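Local coordinates for conserved hypothetical protein (Bacteroides thetaiotaomicron, PDB 2HQY), which is of unknown function but binds coenzyme A and probably acts as an acyl- or aminoacyl-transferase, at residues Ser22-Cys27 against Tyr64-Gly69. Residues are numbered along the deposited sequence; the frame is centred on the assembly and turned at random.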
loop_
_atom_site.group_PDB
_atom_site.type_symbol
_atom_site.label_atom_id
_atom_site.label_comp_id
_atom_site.label_asym_id
_atom_site.label_seq_id
_atom_site.Cartn_x
_atom_site.Cartn_y
_atom_site.Cartn_z
ATOM N N SER A 22 -21.622 -8.638 13.706
ATOM C CA SER A 22 -20.869 -9.808 14.173
ATOM C C SER A 22 -20.557 -9.687 15.656
ATOM O O SER A 22 -20.689 -8.609 16.238
ATOM C CB SER A 22 -19.569 -9.971 13.380
ATOM O OG SER A 22 -18.574 -9.066 13.841
ATOM N N ASP A 23 -20.127 -10.782 16.271
ATOM C CA ASP A 23 -19.674 -10.680 17.654
ATOM C C ASP A 23 -18.148 -10.626 17.767
ATOM O O ASP A 23 -17.577 -10.863 18.819
ATOM C CB ASP A 23 -20.352 -11.755 18.537
ATOM C CG ASP A 23 -21.778 -11.326 18.976
ATOM O OD1 ASP A 23 -22.017 -10.132 19.360
ATOM O OD2 ASP A 23 -22.677 -12.190 18.928
ATOM N N ARG A 24 -17.504 -10.245 16.668
ATOM C CA ARG A 24 -16.048 -10.111 16.630
ATOM C C ARG A 24 -15.605 -8.754 17.159
ATOM O O ARG A 24 -16.066 -7.733 16.684
ATOM C CB ARG A 24 -15.575 -10.306 15.189
ATOM C CG ARG A 24 -16.128 -11.594 14.589
ATOM C CD ARG A 24 -15.264 -12.783 14.945
ATOM N NE ARG A 24 -14.082 -12.734 14.106
ATOM C CZ ARG A 24 -13.966 -13.331 12.922
ATOM N NH1 ARG A 24 -12.844 -13.169 12.239
ATOM N NH2 ARG A 24 -14.954 -14.091 12.430
ATOM N N ARG A 25 -14.704 -8.754 18.138
ATOM C CA ARG A 25 -14.274 -7.514 18.772
ATOM C C ARG A 25 -12.825 -7.128 18.459
ATOM O O ARG A 25 -12.322 -6.114 18.945
ATOM C CB ARG A 25 -14.501 -7.601 20.277
ATOM C CG ARG A 25 -15.953 -7.852 20.624
ATOM C CD ARG A 25 -16.181 -7.771 22.113
ATOM N NE ARG A 25 -15.469 -8.810 22.853
ATOM C CZ ARG A 25 -15.388 -8.862 24.186
ATOM N NH1 ARG A 25 -15.954 -7.920 24.936
ATOM N NH2 ARG A 25 -14.725 -9.849 24.776
ATOM N N ASN A 26 -12.141 -7.927 17.651
ATOM C CA ASN A 26 -10.724 -7.630 17.460
ATOM C C ASN A 26 -10.464 -6.433 16.538
ATOM O O ASN A 26 -11.195 -6.208 15.543
ATOM C CB ASN A 26 -9.924 -8.858 17.090
ATOM C CG ASN A 26 -10.252 -9.357 15.749
ATOM O OD1 ASN A 26 -11.371 -9.802 15.503
ATOM N ND2 ASN A 26 -9.260 -9.355 14.866
ATOM N N CYS A 27 -9.453 -5.651 16.908
ATOM C CA CYS A 27 -9.224 -4.345 16.294
ATOM C C CYS A 27 -8.877 -4.488 14.836
ATOM O O CYS A 27 -9.035 -3.539 14.069
ATOM C CB CYS A 27 -8.106 -3.571 17.027
ATOM S SG CYS A 27 -6.460 -4.292 16.901
ATOM N N TYR A 64 -4.995 -15.610 5.989
ATOM C CA TYR A 64 -6.413 -15.245 5.819
ATOM C C TYR A 64 -6.961 -14.922 7.200
ATOM O O TYR A 64 -6.419 -15.371 8.200
ATOM C CB TYR A 64 -7.191 -16.426 5.188
ATOM C CG TYR A 64 -6.639 -16.816 3.820
ATOM C CD1 TYR A 64 -7.210 -16.319 2.635
ATOM C CD2 TYR A 64 -5.523 -17.660 3.706
ATOM C CE1 TYR A 64 -6.698 -16.680 1.363
ATOM C CE2 TYR A 64 -5.009 -18.028 2.436
ATOM C CZ TYR A 64 -5.608 -17.515 1.287
ATOM O OH TYR A 64 -5.085 -17.886 0.064
ATOM N N MET A 65 -8.011 -14.109 7.279
ATOM C CA MET A 65 -8.665 -13.893 8.557
ATOM C C MET A 65 -9.705 -15.009 8.760
ATOM O O MET A 65 -10.123 -15.641 7.799
ATOM C CB MET A 65 -9.311 -12.493 8.546
ATOM C CG MET A 65 -9.971 -12.050 9.862
ATOM S SD MET A 65 -8.781 -11.432 11.110
ATOM C CE MET A 65 -8.286 -9.897 10.360
ATOM N N MET A 66 -10.088 -15.291 10.010
ATOM C CA MET A 66 -11.237 -16.143 10.262
ATOM C C MET A 66 -12.438 -15.493 9.539
ATOM O O MET A 66 -12.676 -14.295 9.718
ATOM C CB MET A 66 -11.482 -16.271 11.783
ATOM C CG MET A 66 -12.659 -17.190 12.199
ATOM S SD MET A 66 -12.470 -18.987 11.910
ATOM C CE MET A 66 -13.994 -19.609 12.675
ATOM N N PRO A 67 -13.151 -16.257 8.678
ATOM C CA PRO A 67 -14.318 -15.726 7.967
ATOM C C PRO A 67 -15.347 -15.097 8.897
ATOM O O PRO A 67 -15.635 -15.634 9.974
ATOM C CB PRO A 67 -14.896 -16.958 7.283
ATOM C CG PRO A 67 -13.665 -17.843 7.046
ATOM C CD PRO A 67 -12.884 -17.665 8.304
ATOM N N VAL A 68 -15.882 -13.963 8.468
ATOM C CA VAL A 68 -16.893 -13.246 9.230
ATOM C C VAL A 68 -18.253 -13.505 8.588
ATOM O O VAL A 68 -18.466 -13.222 7.410
ATOM C CB VAL A 68 -16.615 -11.719 9.259
ATOM C CG1 VAL A 68 -17.671 -10.987 10.074
ATOM C CG2 VAL A 68 -15.230 -11.436 9.858
ATOM N N GLY A 69 -19.179 -14.021 9.383
ATOM C CA GLY A 69 -20.553 -14.242 8.912
ATOM C C GLY A 69 -21.115 -15.547 9.411
ATOM O O GLY A 69 -20.565 -16.179 10.312
#
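The guanidinium of Arg24 grips the backbone where strand 61-69 is interrupted, binding two successive carbonyls with its two terminal nitrogens. NH1 of Arg24 donates to O of Met66 at 2.8 Å, almost straight. The bond from NH2 of Arg24 to O of Pro67, at 3.0 Å, is more bent. Both oxygens lie in the guanidinium plane, although each nitrogen stands above the plane of the carbonyl it meets. Arginine suits this place because its planar, forked end can serve two adjacent acceptors at once.

Apolar groups border the same end. CG2 of Val68 lies over one face of the guanidinium, off-centre near NH2 and NH1, and CB of Met66 comes within 3.4 Å of Arg24 NH1. Val68 holds CG1 opposite its own backbone N (chi1 -179°); its branching lets CG2 meet Arg24 while CG1 packs on CB of Ser22 at 3.9 Å. Without the forked guanidinium, as with an alanine here, the buried carbonyls of Met66 and Pro67 would probably lose these donors.

Behind the arginine, the short hydroxyl of Ser22 reaches back to the chain: OG accepts from N of Arg24 (3.2 Å) in an ST turn and also bonds Thr19 O, tying the loop to the end of helix 12-19. The contact joins this loop, which leads to helix 31-36, to strand 61-69, itself flanked by strands 51-58 and 92-96, while helix 73-87 packs against Met66 and Pro67.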